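Local coordinates for protein heterodimeric restriction endonuclease R.BspD6I small subunit (Bacillus sp., PDB 2P14) that probably acts as a DNA endonuclease, serving as the catalytic subunit that works with a site-specific nickase to form a heterodimeric type IIS restriction enzyme, at residues P17-Y20 with F21-N24; N24-R27 with V28-L32. All coordinates share one frame; numbering follows the deposited sequence.

Contact 1 (P17-Y20 with F21-N24)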
loop_
_atom_site.group_PDB
_atom_site.type_symbol
_atom_site.label_atom_id
_atom_site.label_comp_id
_atom_site.label_asym_id
_atom_site.label_seq_id
_atom_site.Cartn_x
_atom_site.Cartn_y
_atom_site.Cartn_z
ATOM N N PRO A 17 14.249 1.795 -10.196
ATOM C CA PRO A 17 12.937 2.326 -9.797
ATOM C C PRO A 17 12.172 1.535 -8.710
ATOM O O PRO A 17 11.592 2.149 -7.796
ATOM C CB PRO A 17 12.182 2.429 -11.129
ATOM C CG PRO A 17 13.338 2.689 -12.143
ATOM C CD PRO A 17 14.409 1.737 -11.666
ATOM N N PRO A 18 12.126 0.191 -8.801
ATOM C CA PRO A 18 11.453 -0.554 -7.705
ATOM C C PRO A 18 11.952 -0.226 -6.304
ATOM O O PRO A 18 11.139 -0.086 -5.366
ATOM C CB PRO A 18 11.775 -2.009 -8.046
ATOM C CG PRO A 18 11.774 -1.964 -9.597
ATOM C CD PRO A 18 12.581 -0.730 -9.867
ATOM N N ASN A 19 13.257 -0.116 -6.131
ATOM C CA ASN A 19 13.842 0.195 -4.834
ATOM C C ASN A 19 13.417 1.584 -4.356
ATOM O O ASN A 19 13.109 1.805 -3.175
ATOM C CB ASN A 19 15.381 0.132 -4.904
ATOM C CG ASN A 19 15.922 -1.288 -4.995
ATOM O OD1 ASN A 19 15.212 -2.273 -4.810
ATOM N ND2 ASN A 19 17.217 -1.381 -5.277
ATOM N N TYR A 20 13.401 2.548 -5.279
ATOM C CA TYR A 20 13.023 3.918 -4.902
ATOM C C TYR A 20 11.513 4.079 -4.696
ATOM O O TYR A 20 11.090 4.909 -3.908
ATOM C CB TYR A 20 13.545 4.950 -5.903
ATOM C CG TYR A 20 15.035 5.167 -5.805
ATOM C CD1 TYR A 20 15.566 6.267 -5.130
ATOM C CD2 TYR A 20 15.919 4.237 -6.373
ATOM C CE1 TYR A 20 17.000 6.449 -5.047
ATOM C CE2 TYR A 20 17.302 4.403 -6.279
ATOM C CZ TYR A 20 17.817 5.500 -5.630
ATOM O OH TYR A 20 19.212 5.621 -5.609
ATOM N N PHE A 21 10.730 3.246 -5.363
ATOM C CA PHE A 21 9.267 3.302 -5.209
ATOM C C PHE A 21 8.874 2.861 -3.813
ATOM O O PHE A 21 8.100 3.553 -3.117
ATOM C CB PHE A 21 8.631 2.416 -6.286
ATOM C CG PHE A 21 7.148 2.560 -6.419
ATOM C CD1 PHE A 21 6.562 3.803 -6.617
ATOM C CD2 PHE A 21 6.342 1.436 -6.370
ATOM C CE1 PHE A 21 5.159 3.907 -6.767
ATOM C CE2 PHE A 21 4.956 1.531 -6.498
ATOM C CZ PHE A 21 4.366 2.757 -6.721
ATOM N N GLU A 22 9.408 1.728 -3.354
ATOM C CA GLU A 22 9.087 1.252 -1.988
ATOM C C GLU A 22 9.648 2.228 -0.953
ATOM O O GLU A 22 8.971 2.591 0.025
ATOM C CB GLU A 22 9.563 -0.197 -1.751
ATOM C CG GLU A 22 11.066 -0.418 -1.718
ATOM C CD GLU A 22 11.444 -1.904 -1.667
ATOM O OE1 GLU A 22 10.548 -2.750 -1.489
ATOM O OE2 GLU A 22 12.662 -2.198 -1.783
ATOM N N TRP A 23 10.858 2.727 -1.198
ATOM C CA TRP A 23 11.442 3.696 -0.283
ATOM C C TRP A 23 10.627 4.980 -0.160
ATOM O O TRP A 23 10.410 5.487 0.959
ATOM C CB TRP A 23 12.866 4.020 -0.742
ATOM C CG TRP A 23 13.534 5.148 0.006
ATOM C CD1 TRP A 23 14.048 5.109 1.271
ATOM C CD2 TRP A 23 13.753 6.488 -0.474
ATOM N NE1 TRP A 23 14.605 6.333 1.598
ATOM C CE2 TRP A 23 14.437 7.197 0.551
ATOM C CE3 TRP A 23 13.483 7.141 -1.690
ATOM C CZ2 TRP A 23 14.834 8.537 0.402
ATOM C CZ3 TRP A 23 13.852 8.466 -1.831
ATOM C CH2 TRP A 23 14.527 9.156 -0.789
ATOM N N ASN A 24 10.116 5.475 -1.286
ATOM C CA ASN A 24 9.388 6.721 -1.249
ATOM C C ASN A 24 8.072 6.543 -0.482
ATOM O O ASN A 24 7.626 7.460 0.253
ATOM C CB ASN A 24 9.104 7.248 -2.639
ATOM C CG ASN A 24 8.859 8.738 -2.617
ATOM O OD1 ASN A 24 9.633 9.485 -1.991
ATOM N ND2 ASN A 24 7.788 9.187 -3.265
HETATM O O HOH W 1 14.749 -0.487 -1.657
#
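The indole of W23 and the phenol ring of Y20 meet obliquely one helical turn apart, with W23 CE3 lying 4.1 Å from Y20 CD1, and the carbonyl oxygen of Y20 sits at the edge of the indole, in its plane. With CG opposite the backbone N (chi1 172°), the indole leans back past the Y20 carbonyl, which therefore meets its edge. The broad apolar surfaces of Y20 and W23 suit a place against P50 of the strand 50-52, where both side chains make contact, and Y20 also reaches F7 in the helix 2-7. The amide of N19 and the carboxylate of E22 lie side by side, pointing the same way, with their planes only 6° apart. No direct bond joins them, as N19 OD1 and E22 OE2 stay 4.0 Å from each other. A water donates instead to E22 OE2 at 2.7 Å and to the backbone O of N19 at 3.2 Å, and the CG of E22 rests 3.4 Å from N19 O. All this takes place on the first turns of the helix 17-32, where P17 and P18 fit well because the opening residues of a helix need no N-H to bond backward. Their carbonyls start the i to i+4 series: F21 N bonds to P17 O at 2.8 Å, and E22 N to P18 O almost straight, at 172°. A leucine in place of E22 has no oxygen for the water, which would probably be held less firmly, by N19 O alone among these partners. Further along, N24 N closes on Y20 O at 2.9 Å.

Contact 2 (N24-R27 with V28-L32)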
loop_
_atom_site.group_PDB
_atom_site.type_symbol
_atom_site.label_atom_id
_atom_site.label_comp_id
_atom_site.label_asym_id
_atom_site.label_seq_id
_atom_site.Cartn_x
_atom_site.Cartn_y
_atom_site.Cartn_z
ATOM N N ASN A 24 10.116 5.475 -1.286
ATOM C CA ASN A 24 9.388 6.721 -1.249
ATOM C C ASN A 24 8.072 6.543 -0.482
ATOM O O ASN A 24 7.626 7.460 0.253
ATOM C CB ASN A 24 9.104 7.248 -2.639
ATOM C CG ASN A 24 8.859 8.738 -2.617
ATOM O OD1 ASN A 24 9.633 9.485 -1.991
ATOM N ND2 ASN A 24 7.788 9.187 -3.265
ATOM N N THR A 25 7.495 5.362 -0.629
ATOM C CA THR A 25 6.258 5.045 0.070
ATOM C C THR A 25 6.517 4.965 1.602
ATOM O O THR A 25 5.749 5.472 2.425
ATOM C CB THR A 25 5.656 3.766 -0.507
ATOM O OG1 THR A 25 5.453 3.930 -1.913
ATOM C CG2 THR A 25 4.310 3.482 0.184
ATOM N N TYR A 26 7.597 4.307 2.000
ATOM C CA TYR A 26 8.057 4.344 3.387
ATOM C C TYR A 26 8.229 5.792 3.897
ATOM O O TYR A 26 7.812 6.095 5.022
ATOM C CB TYR A 26 9.375 3.562 3.446
ATOM C CG TYR A 26 10.278 3.889 4.612
ATOM C CD1 TYR A 26 10.070 3.338 5.878
ATOM C CD2 TYR A 26 11.357 4.753 4.428
ATOM C CE1 TYR A 26 10.928 3.642 6.948
ATOM C CE2 TYR A 26 12.212 5.052 5.479
ATOM C CZ TYR A 26 11.985 4.520 6.723
ATOM O OH TYR A 26 12.880 4.840 7.731
ATOM N N ARG A 27 8.827 6.671 3.094
ATOM C CA ARG A 27 8.959 8.083 3.511
ATOM C C ARG A 27 7.601 8.715 3.836
ATOM O O ARG A 27 7.508 9.496 4.774
ATOM C CB ARG A 27 9.677 8.922 2.446
ATOM C CG ARG A 27 11.143 8.512 2.217
ATOM C CD ARG A 27 11.947 9.711 1.759
ATOM N NE ARG A 27 11.520 10.152 0.443
ATOM C CZ ARG A 27 11.824 11.333 -0.103
ATOM N NH1 ARG A 27 12.568 12.239 0.553
ATOM N NH2 ARG A 27 11.390 11.617 -1.303
ATOM N N VAL A 28 6.564 8.383 3.067
ATOM C CA VAL A 28 5.215 8.920 3.353
ATOM C C VAL A 28 4.747 8.492 4.742
ATOM O O VAL A 28 4.323 9.327 5.574
ATOM C CB VAL A 28 4.191 8.456 2.297
ATOM C CG1 VAL A 28 2.757 8.883 2.735
ATOM C CG2 VAL A 28 4.501 9.041 0.971
ATOM N N PHE A 29 4.819 7.187 5.008
ATOM C CA PHE A 29 4.371 6.658 6.304
ATOM C C PHE A 29 5.236 7.100 7.492
ATOM O O PHE A 29 4.735 7.399 8.578
ATOM C CB PHE A 29 4.210 5.145 6.258
ATOM C CG PHE A 29 2.968 4.729 5.566
ATOM C CD1 PHE A 29 1.754 4.656 6.279
ATOM C CD2 PHE A 29 2.975 4.450 4.205
ATOM C CE1 PHE A 29 0.574 4.303 5.633
ATOM C CE2 PHE A 29 1.793 4.094 3.559
ATOM C CZ PHE A 29 0.597 4.012 4.287
ATOM N N LYS A 30 6.530 7.233 7.257
ATOM C CA LYS A 30 7.400 7.770 8.307
ATOM C C LYS A 30 6.991 9.215 8.637
ATOM O O LYS A 30 6.892 9.609 9.808
ATOM C CB LYS A 30 8.864 7.710 7.846
ATOM C CG LYS A 30 9.884 8.188 8.925
ATOM C CD LYS A 30 11.310 8.052 8.426
ATOM C CE LYS A 30 12.289 8.615 9.448
ATOM N NZ LYS A 30 12.309 7.718 10.636
ATOM N N LYS A 31 6.726 10.008 7.602
ATOM C CA LYS A 31 6.364 11.416 7.824
ATOM C C LYS A 31 4.967 11.570 8.446
ATOM O O LYS A 31 4.735 12.493 9.245
ATOM C CB LYS A 31 6.458 12.229 6.547
ATOM C CG LYS A 31 6.442 13.704 6.869
ATOM C CD LYS A 31 7.088 14.531 5.850
ATOM C CE LYS A 31 7.104 15.985 6.280
ATOM N NZ LYS A 31 7.957 16.743 5.372
ATOM N N LEU A 32 4.040 10.693 8.091
ATOM C CA LEU A 32 2.707 10.774 8.716
ATOM C C LEU A 32 2.807 10.561 10.212
ATOM O O LEU A 32 2.045 11.164 10.997
ATOM C CB LEU A 32 1.768 9.746 8.092
ATOM C CG LEU A 32 1.237 10.051 6.693
ATOM C CD1 LEU A 32 0.495 8.856 6.151
ATOM C CD2 LEU A 32 0.363 11.307 6.664
#
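Y26 and K30, four residues apart, point the same way and lie alongside each other, the CD of K30 coming to 3.6 Å from Y26 OH. Both side chains leave the backbone with CG anti to N. The lysine then continues fully extended until its last torsion, which bends at 70° and sets NZ 4.1 Å from the phenol oxygen. The touch is therefore methylene against phenol, a task suited to lysine, whose apolar stem can rest against the phenol end of Y26 while its charge remains in an exposed setting; Y26 OH itself bonds to a bound glycerol, probably from the crystallisation liquor.

On another flank, R27 folds back against N24. A bend at chi3 (-67°) brings the guanidinium edge round, and NE and NH2 both donate to N24 OD1, at 3.2 and 2.8 Å. The acceptor lies in the guanidinium plane, and these two bonds, together with the one from N24 ND2 to I4 O, fix which way the amide is turned.

The branched V28 places CG2 beside its backbone N and 3.6 Å from N24 O, and F29 brings CD2 to within 3.5 Å of T25 O at its ring edge. T25 and F29 both touch I72 of the strand 69-75, V28 packs on F138 and V142 of the helix 135-146, and T25 OG1 bonds to Y8 OH. Backbone bonds such as K30 N to Y26 O, at 2.8 Å, hold the regular helix, whose turn sets residues on different sides. Such division between apolar and polar sides is characteristic of an amphipathic helix laid against a mixed sheet, here within a protein assigned to the PD-(D/E)XK nuclease clan.

In the fold
Contacts 1 and 2 are successive parts of the single helix 17-32, joined at N24, with centres about 11 Å apart. Both are partly buried, each mixing core and surface residues. Contact 1, at the start of the helix, is marked by its prolines, by Y20 and W23, which touch the strand 50-52, and by a water-bridged acidic side chain. Contact 2 lies farther along, where threonine, valine and phenylalanine meet the strand 69-75 and the helix 135-146, and lysines occupy the exposed side. Its polar chemistry is a direct arginine-amide grip rather than a water bridge. Both press on the helix 2-7, contact 1 through Y20 and N24, contact 2 through N24, R27 and V28.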